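Local coordinates for protein regulator of nonsense transcripts 2 (Homo sapiens, PDB 4CEM) that acts as a factor in nonsense-mediated mRNA decay, represented here by the first of its three MIF4G domains, an all-helical module, at residues I179-D182 / T187-S190; E242-L247 / D302-N307; K129-A134 / R147-F152. One frame throughout, in Å; residues are numbered along the deposited sequence.

How the contacts relate
The three contacts lie in one helical MIF4G domain and follow one another along the chain in the order contact 3, contact 1, contact 2. Contacts 1 and 2, whose centres are about 13 Å apart, touch directly: the Ser246 OG of contact 2 is 3.2 Å from the Asp182 O of contact 1, a probable though weak hydrogen bond, and Tyr243 lies against Asp182, His188 and Val189. Contact 3 has its centre about 15 Å from that of contact 1 and meets it where Arg147 packs on Ser190. Between contacts 2 and 3 the centres are about 24 Å apart and the nearest atoms about 10 Å, so contact 1 bridges them.

Contact 1: I179-D182 / T187-S190; sequences INAD and THVS
Asp182 and His188 form a carboxylate-imidazole hydrogen bond at the short loop that joins helix 164-181 to helix 189-204, Asp182 being the first residue to leave the former and His188 the N-cap residue of the latter. His188 ND1 donates to Asp182 OD1 over 2.6 Å at an N-H...O angle of 151°. The oxygen lies near the imidazole plane, at the ring edge, but the nitrogen meets it from above the carboxylate, 45° out of that plane. Asp182 CG points away from its own carbonyl carbon and stays beside its backbone N (chi1 -74°), which directs the carboxylate toward the chain that starts the second helix. There the backbone N of His188 donates to OD2, while Thr187 OG1 adds a weak bond to OD1 at 3.1 Å. The methyl of Ala181 completes the contact obliquely beside the imidazole, its CB 3.6 Å from His188 CE1. From helix 230-259, Tyr243 OH makes a further weak bond to OD2, and Ile143 and Leu146 of helix 143-158 touch His188. Both oxygens of a buried carboxylate are thus engaged, with donors that fix its rotation and tie the two ends of the loop. Donors of this kind, ND1, a backbone N-H and the Thr187 hydroxyl, would suit an ionised Asp182, whose negative charge would probably be stabilised further by the nearby start of helix 189-204.

Contact 2: E242-L247 / D302-N307; sequences EYFTSL and DLLDEN
Phe244, on helix 230-259, reaches across to Leu304 and Glu306, where the chain turns away from the end of helix 283-303. The apolar contacts dominate. Phe244 CG lies anti to its backbone nitrogen (chi1 175°), which carries the ring outward past Leu304, and the two side chains run by each other in opposite directions: Leu304 CD1 rests 3.6 Å from Phe244 CB. Farther along the ring, Phe244 CE2 meets Glu306 CB at 3.5 Å, with Glu306 CG also touching it, while the bend of the Glu306 chain at chi2 leads the carboxylate away. With an alanine in place of the phenylalanine, Leu304 and the aliphatic part of Glu306 would probably lose their aromatic partner, and a gap open between helix 230-259 and the departing chain. The backbone also contributes: Asn307 O lies at the ring edge, in its plane, 4.0 Å from Phe244 CZ. Stronger polar bonds hold the turn itself from outside: Arg209 and Lys212 form salt bridges with Asp305, and Arg209 also binds Asn307 OD1. Asp305, with a phi of 59° and two bonds back into the last turn, ends the helix in a Schellman motif, packed here against a neighbouring helix of the all-helical MIF4G fold.

Contact 3: K129-A134 / R147-F152; sequences KKHFEA and RTDLRF
Asp149 on helix 143-158 points its carboxylate at two consecutive aromatic residues of helix 120-137, His131 and Phe132. The backbones stay well apart, 9.9 Å between the CA atoms of Phe132 and Asp149, so the helices meet here through side-chain ends alone. His131 and Asp149 advance from opposite directions. With its CG anti to the backbone nitrogen (chi1 -178°), His131 extends its imidazole toward the facing helix, whereas Asp149 CG, anti to its carbonyl carbon, turns the carboxylate toward helix 120-137. Where they meet, Asp149 OD2 is 3.5 Å from His131 NE2 and 3.8 Å from His131 CD2, approaching the ring obliquely. The carboxylate and imidazole planes are inclined by 66°.

Phe132 brings its ring closer to the other helix than the start of its side chain would suggest. Its CE1 atom is 4.3 Å from the same OD2 of Asp149, again obliquely, and the Phe132 and His131 rings stand nearly perpendicular to each other. One carboxylate oxygen therefore has a polar and an apolar ring for neighbours. The clearest partner of the acid lies on its own helix: Lys145, one turn earlier, forms a salt bridge with Asp149 OD1, which probably offsets the charge of this buried group.

Helices 120-137 and 143-158 are consecutive and, at these segments, roughly antiparallel, a helical hairpin of the all-helical MIF4G fold whose two arms this contact joins. Gln174 of helix 164-181 touches both Phe132 and Leu150, while Phe152 packs on helix 103-116 and Arg147 and Arg151 reach helix 189-204.

Contact 1: I179-D182 / T187-S190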
ATOM      1  N   ILE A 179      -1.273  -7.146  11.758  1.00 80.23           N
ATOM      2  CA  ILE A 179      -1.412  -8.557  12.149  1.00 85.38           C
ATOM      3  C   ILE A 179      -1.945  -8.694  13.576  1.00 87.93           C
ATOM      4  O   ILE A 179      -2.862  -9.478  13.831  1.00 91.08           O
ATOM      5  CB  ILE A 179      -0.079  -9.339  12.005  1.00 86.34           C
ATOM      6  CG1 ILE A 179      -0.035 -10.059  10.655  1.00 87.31           C
ATOM      7  CG2 ILE A 179       0.089 -10.362  13.119  1.00 82.85           C
ATOM      8  CD1 ILE A 179       1.365 -10.489  10.252  1.00 87.15           C
ATOM      9  N   ASN A 180      -1.378  -7.914  14.492  1.00 87.04           N
ATOM     10  CA  ASN A 180      -1.796  -7.935  15.890  1.00 84.93           C
ATOM     11  C   ASN A 180      -3.140  -7.249  16.112  1.00 83.46           C
ATOM     12  O   ASN A 180      -3.945  -7.703  16.930  1.00 82.06           O
ATOM     13  CB  ASN A 180      -0.712  -7.312  16.768  1.00 84.94           C
ATOM     14  CG  ASN A 180       0.559  -8.139  16.783  1.00 85.53           C
ATOM     15  OD1 ASN A 180       0.507  -9.365  16.878  1.00 84.55           O
ATOM     16  ND2 ASN A 180       1.709  -7.477  16.681  1.00 84.29           N
ATOM     17  N   ALA A 181      -3.384  -6.168  15.376  1.00 79.25           N
ATOM     18  CA  ALA A 181      -4.673  -5.489  15.420  1.00 80.18           C
ATOM     19  C   ALA A 181      -5.806  -6.390  14.920  1.00 84.37           C
ATOM     20  O   ALA A 181      -6.906  -6.360  15.472  1.00 84.59           O
ATOM     21  CB  ALA A 181      -4.628  -4.206  14.605  1.00 78.58           C
ATOM     22  N   ASP A 182      -5.532  -7.193  13.890  1.00 85.99           N
ATOM     23  CA  ASP A 182      -6.574  -7.957  13.199  1.00 87.03           C
ATOM     24  C   ASP A 182      -6.466  -9.468  13.406  1.00 91.92           C
ATOM     25  O   ASP A 182      -5.979 -10.194  12.539  1.00 89.88           O
ATOM     26  CB  ASP A 182      -6.544  -7.631  11.706  1.00 84.92           C
ATOM     27  CG  ASP A 182      -7.118  -6.267  11.395  1.00 86.31           C
ATOM     28  OD1 ASP A 182      -7.165  -5.404  12.297  1.00 87.83           O
ATOM     29  OD2 ASP A 182      -7.540  -6.057  10.238  1.00 82.51           O
ATOM     30  N   THR A 187     -10.277  -5.649  10.337  1.00 82.99           N
ATOM     31  CA  THR A 187     -10.654  -4.305   9.901  1.00 80.28           C
ATOM     32  C   THR A 187      -9.667  -3.695   8.904  1.00 78.21           C
ATOM     33  O   THR A 187     -10.020  -2.793   8.148  1.00 76.37           O
ATOM     34  CB  THR A 187     -10.789  -3.368  11.120  1.00 79.35           C
ATOM     35  OG1 THR A 187      -9.789  -3.700  12.093  1.00 81.25           O
ATOM     36  CG2 THR A 187     -12.159  -3.521  11.755  1.00 78.01           C
ATOM     37  N   HIS A 188      -8.435  -4.193   8.893  1.00 77.95           N
ATOM     38  CA  HIS A 188      -7.403  -3.680   7.994  1.00 77.83           C
ATOM     39  C   HIS A 188      -7.237  -4.516   6.738  1.00 72.96           C
ATOM     40  O   HIS A 188      -6.237  -4.380   6.040  1.00 72.25           O
ATOM     41  CB  HIS A 188      -6.058  -3.589   8.732  1.00 79.80           C
ATOM     42  CG  HIS A 188      -6.083  -2.709   9.972  1.00 81.92           C
ATOM     43  ND1 HIS A 188      -6.255  -3.204  11.211  1.00 82.43           N
ATOM     44  CD2 HIS A 188      -5.920  -1.330  10.121  1.00 80.86           C
ATOM     45  CE1 HIS A 188      -6.218  -2.197  12.105  1.00 80.09           C
ATOM     46  NE2 HIS A 188      -6.014  -1.052  11.436  1.00 78.06           N
ATOM     47  N   VAL A 189      -8.210  -5.368   6.413  1.00 69.43           N
ATOM     48  CA  VAL A 189      -8.041  -6.324   5.309  1.00 68.60           C
ATOM     49  C   VAL A 189      -7.706  -5.624   4.004  1.00 67.34           C
ATOM     50  O   VAL A 189      -6.742  -5.994   3.324  1.00 66.71           O
ATOM     51  CB  VAL A 189      -9.290  -7.191   5.074  1.00 67.37           C
ATOM     52  CG1 VAL A 189      -9.013  -8.222   3.993  1.00 66.06           C
ATOM     53  CG2 VAL A 189      -9.696  -7.886   6.354  1.00 71.85           C
ATOM     54  N   SER A 190      -8.500  -4.611   3.669  1.00 64.53           N
ATOM     55  CA  SER A 190      -8.301  -3.839   2.444  1.00 65.22           C
ATOM     56  C   SER A 190      -6.937  -3.137   2.418  1.00 63.41           C
ATOM     57  O   SER A 190      -6.383  -2.892   1.350  1.00 65.67           O
ATOM     58  CB  SER A 190      -9.411  -2.801   2.285  1.00 64.43           C
ATOM     59  OG  SER A 190      -9.226  -1.740   3.203  1.00 64.23           O
TER

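Contact 2: E242-L247 / D302-N307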
ATOM      1  N   GLU A 242       0.496 -15.654   7.775  1.00 60.76           N
ATOM      2  CA  GLU A 242       0.007 -15.662   9.139  1.00 61.13           C
ATOM      3  C   GLU A 242      -1.257 -14.812   9.267  1.00 59.73           C
ATOM      4  O   GLU A 242      -2.210 -15.210   9.936  1.00 61.42           O
ATOM      5  CB  GLU A 242       1.104 -15.133  10.047  1.00 63.00           C
ATOM      6  CG  GLU A 242       0.893 -15.359  11.520  1.00 65.31           C
ATOM      7  CD  GLU A 242       1.932 -14.614  12.324  1.00 70.44           C
ATOM      8  OE1 GLU A 242       3.109 -14.611  11.900  1.00 72.34           O
ATOM      9  OE2 GLU A 242       1.571 -14.020  13.360  1.00 75.24           O
ATOM     10  N   TYR A 243      -1.267 -13.648   8.623  1.00 57.78           N
ATOM     11  CA  TYR A 243      -2.480 -12.834   8.549  1.00 57.56           C
ATOM     12  C   TYR A 243      -3.561 -13.602   7.815  1.00 58.67           C
ATOM     13  O   TYR A 243      -4.701 -13.673   8.264  1.00 62.93           O
ATOM     14  CB  TYR A 243      -2.225 -11.524   7.810  1.00 55.76           C
ATOM     15  CG  TYR A 243      -3.422 -10.599   7.784  1.00 55.69           C
ATOM     16  CD1 TYR A 243      -3.617  -9.655   8.791  1.00 57.67           C
ATOM     17  CD2 TYR A 243      -4.351 -10.656   6.754  1.00 55.90           C
ATOM     18  CE1 TYR A 243      -4.708  -8.801   8.773  1.00 57.95           C
ATOM     19  CE2 TYR A 243      -5.445  -9.805   6.723  1.00 57.01           C
ATOM     20  CZ  TYR A 243      -5.622  -8.878   7.734  1.00 57.70           C
ATOM     21  OH  TYR A 243      -6.709  -8.029   7.716  1.00 54.65           O
ATOM     22  N   PHE A 244      -3.190 -14.165   6.671  1.00 57.90           N
ATOM     23  CA  PHE A 244      -4.125 -14.913   5.856  1.00 57.04           C
ATOM     24  C   PHE A 244      -4.726 -16.078   6.631  1.00 57.50           C
ATOM     25  O   PHE A 244      -5.924 -16.354   6.520  1.00 55.50           O
ATOM     26  CB  PHE A 244      -3.445 -15.437   4.594  1.00 55.09           C
ATOM     27  CG  PHE A 244      -4.332 -16.316   3.776  1.00 53.07           C
ATOM     28  CD1 PHE A 244      -5.372 -15.768   3.046  1.00 51.50           C
ATOM     29  CD2 PHE A 244      -4.157 -17.693   3.770  1.00 52.79           C
ATOM     30  CE1 PHE A 244      -6.215 -16.576   2.297  1.00 52.43           C
ATOM     31  CE2 PHE A 244      -4.998 -18.506   3.026  1.00 53.10           C
ATOM     32  CZ  PHE A 244      -6.031 -17.946   2.287  1.00 52.10           C
ATOM     33  N   THR A 245      -3.881 -16.771   7.390  1.00 58.90           N
ATOM     34  CA  THR A 245      -4.335 -17.820   8.302  1.00 61.29           C
ATOM     35  C   THR A 245      -5.401 -17.289   9.275  1.00 63.89           C
ATOM     36  O   THR A 245      -6.516 -17.818   9.363  1.00 64.27           O
ATOM     37  CB  THR A 245      -3.149 -18.373   9.104  1.00 60.08           C
ATOM     38  OG1 THR A 245      -2.262 -19.058   8.214  1.00 62.42           O
ATOM     39  CG2 THR A 245      -3.625 -19.319  10.201  1.00 58.12           C
ATOM     40  N   SER A 246      -5.042 -16.230   9.992  1.00 62.13           N
ATOM     41  CA  SER A 246      -5.961 -15.552  10.886  1.00 60.75           C
ATOM     42  C   SER A 246      -7.276 -15.206  10.177  1.00 60.56           C
ATOM     43  O   SER A 246      -8.352 -15.427  10.721  1.00 62.02           O
ATOM     44  CB  SER A 246      -5.296 -14.291  11.453  1.00 59.69           C
ATOM     45  OG  SER A 246      -6.254 -13.298  11.741  1.00 61.75           O
ATOM     46  N   LEU A 247      -7.184 -14.679   8.962  1.00 61.25           N
ATOM     47  CA  LEU A 247      -8.369 -14.258   8.207  1.00 61.52           C
ATOM     48  C   LEU A 247      -9.259 -15.437   7.821  1.00 65.19           C
ATOM     49  O   LEU A 247     -10.476 -15.289   7.691  1.00 66.32           O
ATOM     50  CB  LEU A 247      -7.952 -13.491   6.946  1.00 59.77           C
ATOM     51  CG  LEU A 247      -9.074 -12.978   6.037  1.00 59.06           C
ATOM     52  CD1 LEU A 247      -9.900 -11.910   6.739  1.00 57.86           C
ATOM     53  CD2 LEU A 247      -8.491 -12.442   4.740  1.00 58.65           C
ATOM     54  N   ASP A 302      -5.513 -15.482  -3.611  1.00 45.20           N
ATOM     55  CA  ASP A 302      -4.926 -15.411  -4.927  1.00 46.32           C
ATOM     56  C   ASP A 302      -3.552 -14.747  -4.886  1.00 44.59           C
ATOM     57  O   ASP A 302      -2.561 -15.330  -5.335  1.00 42.37           O
ATOM     58  CB  ASP A 302      -5.831 -14.640  -5.871  1.00 46.58           C
ATOM     59  CG  ASP A 302      -5.251 -14.552  -7.247  1.00 49.44           C
ATOM     60  OD1 ASP A 302      -4.285 -13.776  -7.433  1.00 52.91           O
ATOM     61  OD2 ASP A 302      -5.747 -15.275  -8.135  1.00 52.13           O
ATOM     62  N   LEU A 303      -3.511 -13.528  -4.353  1.00 42.61           N
ATOM     63  CA  LEU A 303      -2.268 -12.772  -4.236  1.00 40.80           C
ATOM     64  C   LEU A 303      -1.191 -13.618  -3.538  1.00 40.18           C
ATOM     65  O   LEU A 303      -0.038 -13.637  -3.958  1.00 39.25           O
ATOM     66  CB  LEU A 303      -2.521 -11.450  -3.495  1.00 40.41           C
ATOM     67  CG  LEU A 303      -3.278 -10.345  -4.262  1.00 40.17           C
ATOM     68  CD1 LEU A 303      -4.147  -9.498  -3.344  1.00 38.29           C
ATOM     69  CD2 LEU A 303      -2.335  -9.443  -5.055  1.00 39.04           C
ATOM     70  N   LEU A 304      -1.577 -14.344  -2.495  1.00 40.39           N
ATOM     71  CA  LEU A 304      -0.638 -15.214  -1.801  1.00 42.54           C
ATOM     72  C   LEU A 304      -0.548 -16.631  -2.401  1.00 45.40           C
ATOM     73  O   LEU A 304       0.222 -17.452  -1.907  1.00 47.78           O
ATOM     74  CB  LEU A 304      -0.997 -15.285  -0.318  1.00 42.43           C
ATOM     75  CG  LEU A 304      -1.067 -13.932   0.392  1.00 42.33           C
ATOM     76  CD1 LEU A 304      -1.438 -14.091   1.862  1.00 40.99           C
ATOM     77  CD2 LEU A 304       0.251 -13.194   0.250  1.00 41.87           C
ATOM     78  N   ASP A 305      -1.313 -16.903  -3.463  1.00 46.52           N
ATOM     79  CA  ASP A 305      -1.349 -18.217  -4.133  1.00 47.91           C
ATOM     80  C   ASP A 305      -1.763 -19.370  -3.203  1.00 51.14           C
ATOM     81  O   ASP A 305      -1.328 -20.509  -3.381  1.00 52.47           O
ATOM     82  CB  ASP A 305      -0.003 -18.526  -4.809  1.00 47.53           C
ATOM     83  CG  ASP A 305      -0.058 -19.770  -5.720  1.00 47.00           C
ATOM     84  OD1 ASP A 305      -1.131 -20.059  -6.307  1.00 44.42           O
ATOM     85  OD2 ASP A 305       0.988 -20.456  -5.839  1.00 45.08           O
ATOM     86  N   GLU A 306      -2.622 -19.069  -2.231  1.00 53.61           N
ATOM     87  CA  GLU A 306      -3.132 -20.062  -1.291  1.00 52.68           C
ATOM     88  C   GLU A 306      -4.506 -20.548  -1.733  1.00 53.91           C
ATOM     89  O   GLU A 306      -5.246 -19.819  -2.403  1.00 54.40           O
ATOM     90  CB  GLU A 306      -3.217 -19.458   0.113  1.00 53.33           C
ATOM     91  CG  GLU A 306      -1.865 -19.184   0.754  1.00 52.63           C
ATOM     92  CD  GLU A 306      -1.121 -20.453   1.132  1.00 55.22           C
ATOM     93  OE1 GLU A 306      -1.693 -21.558   1.018  1.00 59.98           O
ATOM     94  OE2 GLU A 306       0.046 -20.351   1.559  1.00 56.36           O
ATOM     95  N   ASN A 307      -4.838 -21.787  -1.381  1.00 56.66           N
ATOM     96  CA  ASN A 307      -6.187 -22.307  -1.616  1.00 61.01           C
ATOM     97  C   ASN A 307      -7.132 -21.778  -0.542  1.00 64.75           C
ATOM     98  O   ASN A 307      -6.703 -21.443   0.566  1.00 62.97           O
ATOM     99  CB  ASN A 307      -6.209 -23.844  -1.628  1.00 59.69           C
ATOM    100  CG  ASN A 307      -5.844 -24.431  -2.982  1.00 60.92           C
ATOM    101  OD1 ASN A 307      -6.279 -23.938  -4.025  1.00 62.79           O
ATOM    102  ND2 ASN A 307      -5.056 -25.504  -2.972  1.00 59.37           N
TER

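Contact 3: K129-A134 / R147-F152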
ATOM      1  N   LYS A 129       8.275   8.094  10.977  1.00 52.50           N
ATOM      2  CA  LYS A 129       8.309   7.389  12.259  1.00 52.82           C
ATOM      3  C   LYS A 129       7.476   8.119  13.316  1.00 55.00           C
ATOM      4  O   LYS A 129       6.637   7.503  13.975  1.00 57.14           O
ATOM      5  CB  LYS A 129       9.740   7.202  12.749  1.00 50.95           C
ATOM      6  CG  LYS A 129      10.457   6.009  12.154  1.00 50.14           C
ATOM      7  CD  LYS A 129      11.880   5.949  12.686  1.00 51.66           C
ATOM      8  CE  LYS A 129      12.710   4.861  12.029  1.00 52.25           C
ATOM      9  NZ  LYS A 129      14.162   5.167  12.154  1.00 52.31           N
ATOM     10  N   LYS A 130       7.698   9.424  13.467  1.00 56.71           N
ATOM     11  CA  LYS A 130       6.891  10.240  14.381  1.00 59.36           C
ATOM     12  C   LYS A 130       5.410  10.089  14.047  1.00 59.69           C
ATOM     13  O   LYS A 130       4.575   9.922  14.936  1.00 60.33           O
ATOM     14  CB  LYS A 130       7.269  11.728  14.298  1.00 62.62           C
ATOM     15  CG  LYS A 130       8.700  12.070  14.702  1.00 66.48           C
ATOM     16  CD  LYS A 130       8.940  11.912  16.195  1.00 69.59           C
ATOM     17  CE  LYS A 130      10.400  12.161  16.546  1.00 72.83           C
ATOM     18  NZ  LYS A 130      10.724  11.757  17.946  1.00 75.12           N
ATOM     19  N   HIS A 131       5.088  10.139  12.759  1.00 58.87           N
ATOM     20  CA  HIS A 131       3.702  10.050  12.317  1.00 60.80           C
ATOM     21  C   HIS A 131       3.053   8.755  12.740  1.00 61.98           C
ATOM     22  O   HIS A 131       1.882   8.745  13.105  1.00 62.42           O
ATOM     23  CB  HIS A 131       3.625  10.236  10.802  1.00 61.26           C
ATOM     24  CG  HIS A 131       2.224  10.201  10.245  1.00 60.84           C
ATOM     25  ND1 HIS A 131       1.518  11.317   9.993  1.00 62.37           N
ATOM     26  CD2 HIS A 131       1.415   9.126   9.860  1.00 62.17           C
ATOM     27  CE1 HIS A 131       0.314  10.981   9.479  1.00 64.07           C
ATOM     28  NE2 HIS A 131       0.253   9.638   9.402  1.00 63.72           N
ATOM     29  N   PHE A 132       3.797   7.651  12.706  1.00 63.37           N
ATOM     30  CA  PHE A 132       3.272   6.373  13.202  1.00 66.04           C
ATOM     31  C   PHE A 132       3.297   6.293  14.728  1.00 68.49           C
ATOM     32  O   PHE A 132       2.687   5.396  15.302  1.00 70.85           O
ATOM     33  CB  PHE A 132       4.016   5.175  12.589  1.00 65.36           C
ATOM     34  CG  PHE A 132       3.802   5.024  11.109  1.00 64.25           C
ATOM     35  CD1 PHE A 132       2.522   4.921  10.585  1.00 65.88           C
ATOM     36  CD2 PHE A 132       4.882   4.986  10.236  1.00 64.18           C
ATOM     37  CE1 PHE A 132       2.321   4.789   9.221  1.00 64.24           C
ATOM     38  CE2 PHE A 132       4.689   4.855   8.873  1.00 61.82           C
ATOM     39  CZ  PHE A 132       3.406   4.755   8.364  1.00 62.59           C
ATOM     40  N   GLU A 133       4.006   7.219  15.380  1.00 71.67           N
ATOM     41  CA  GLU A 133       3.884   7.404  16.832  1.00 72.50           C
ATOM     42  C   GLU A 133       2.523   8.022  17.127  1.00 73.64           C
ATOM     43  O   GLU A 133       1.697   7.421  17.807  1.00 72.15           O
ATOM     44  CB  GLU A 133       4.986   8.317  17.381  1.00 73.46           C
ATOM     45  CG  GLU A 133       5.649   7.774  18.624  1.00 76.42           C
ATOM     46  CD  GLU A 133       6.635   6.678  18.283  1.00 78.23           C
ATOM     47  OE1 GLU A 133       7.728   7.010  17.770  1.00 79.23           O
ATOM     48  OE2 GLU A 133       6.312   5.494  18.514  1.00 78.68           O
ATOM     49  N   ALA A 134       2.292   9.217  16.586  1.00 73.27           N
ATOM     50  CA  ALA A 134       1.038   9.939  16.790  1.00 73.45           C
ATOM     51  C   ALA A 134      -0.188   9.046  16.605  1.00 76.38           C
ATOM     52  O   ALA A 134      -1.148   9.153  17.357  1.00 75.78           O
ATOM     53  CB  ALA A 134       0.964  11.133  15.854  1.00 68.74           C
ATOM     54  N   ARG A 147      -3.764   3.012   4.619  1.00 57.57           N
ATOM     55  CA  ARG A 147      -3.676   2.208   3.402  1.00 58.97           C
ATOM     56  C   ARG A 147      -2.665   2.811   2.438  1.00 57.07           C
ATOM     57  O   ARG A 147      -1.690   2.158   2.051  1.00 56.09           O
ATOM     58  CB  ARG A 147      -5.032   2.082   2.711  1.00 60.68           C
ATOM     59  CG  ARG A 147      -5.000   1.095   1.557  1.00 63.10           C
ATOM     60  CD  ARG A 147      -6.383   0.702   1.074  1.00 65.19           C
ATOM     61  NE  ARG A 147      -6.856   1.640   0.065  1.00 68.66           N
ATOM     62  CZ  ARG A 147      -7.781   2.579   0.250  1.00 73.74           C
ATOM     63  NH1 ARG A 147      -8.395   2.736   1.422  1.00 75.23           N
ATOM     64  NH2 ARG A 147      -8.104   3.371  -0.766  1.00 78.04           N
ATOM     65  N   THR A 148      -2.897   4.067   2.070  1.00 53.89           N
ATOM     66  CA  THR A 148      -2.013   4.768   1.154  1.00 51.35           C
ATOM     67  C   THR A 148      -0.616   4.901   1.748  1.00 50.99           C
ATOM     68  O   THR A 148       0.377   4.650   1.065  1.00 50.15           O
ATOM     69  CB  THR A 148      -2.574   6.152   0.796  1.00 49.27           C
ATOM     70  OG1 THR A 148      -3.942   6.017   0.404  1.00 47.12           O
ATOM     71  CG2 THR A 148      -1.796   6.767  -0.353  1.00 49.32           C
ATOM     72  N   ASP A 149      -0.544   5.278   3.023  1.00 48.60           N
ATOM     73  CA  ASP A 149       0.742   5.440   3.696  1.00 48.73           C
ATOM     74  C   ASP A 149       1.607   4.204   3.526  1.00 47.88           C
ATOM     75  O   ASP A 149       2.789   4.301   3.178  1.00 46.96           O
ATOM     76  CB  ASP A 149       0.560   5.713   5.197  1.00 51.27           C
ATOM     77  CG  ASP A 149       0.128   7.142   5.500  1.00 51.69           C
ATOM     78  OD1 ASP A 149      -0.146   7.907   4.551  1.00 51.69           O
ATOM     79  OD2 ASP A 149       0.065   7.496   6.704  1.00 53.25           O
ATOM     80  N   LEU A 150       1.016   3.040   3.775  1.00 48.71           N
ATOM     81  CA  LEU A 150       1.761   1.790   3.693  1.00 47.67           C
ATOM     82  C   LEU A 150       2.280   1.583   2.271  1.00 46.53           C
ATOM     83  O   LEU A 150       3.441   1.240   2.074  1.00 47.60           O
ATOM     84  CB  LEU A 150       0.907   0.606   4.141  1.00 47.83           C
ATOM     85  CG  LEU A 150       1.698  -0.675   4.427  1.00 49.30           C
ATOM     86  CD1 LEU A 150       2.534  -0.519   5.686  1.00 52.07           C
ATOM     87  CD2 LEU A 150       0.771  -1.876   4.551  1.00 48.83           C
ATOM     88  N   ARG A 151       1.432   1.817   1.280  1.00 45.43           N
ATOM     89  CA  ARG A 151       1.874   1.715  -0.099  1.00 45.44           C
ATOM     90  C   ARG A 151       2.974   2.726  -0.382  1.00 43.66           C
ATOM     91  O   ARG A 151       3.959   2.414  -1.060  1.00 42.00           O
ATOM     92  CB  ARG A 151       0.718   1.944  -1.063  1.00 47.92           C
ATOM     93  CG  ARG A 151       1.169   2.042  -2.513  1.00 50.70           C
ATOM     94  CD  ARG A 151       0.031   2.441  -3.416  1.00 51.45           C
ATOM     95  NE  ARG A 151       0.487   2.630  -4.786  1.00 53.68           N
ATOM     96  CZ  ARG A 151      -0.300   3.013  -5.788  1.00 55.30           C
ATOM     97  NH1 ARG A 151      -1.587   3.254  -5.575  1.00 57.08           N
ATOM     98  NH2 ARG A 151       0.202   3.157  -7.008  1.00 56.66           N
ATOM     99  N   PHE A 152       2.786   3.940   0.132  1.00 43.25           N
ATOM    100  CA  PHE A 152       3.718   5.036  -0.102  1.00 41.90           C
ATOM    101  C   PHE A 152       5.100   4.677   0.460  1.00 41.82           C
ATOM    102  O   PHE A 152       6.077   4.674  -0.284  1.00 41.20           O
ATOM    103  CB  PHE A 152       3.170   6.323   0.519  1.00 43.04           C
ATOM    104  CG  PHE A 152       3.849   7.605   0.055  1.00 43.90           C
ATOM    105  CD1 PHE A 152       4.949   7.609  -0.801  1.00 43.39           C
ATOM    106  CD2 PHE A 152       3.364   8.832   0.501  1.00 43.03           C
ATOM    107  CE1 PHE A 152       5.542   8.797  -1.186  1.00 43.25           C
ATOM    108  CE2 PHE A 152       3.958  10.019   0.117  1.00 42.44           C
ATOM    109  CZ  PHE A 152       5.046  10.001  -0.729  1.00 43.02           C
TER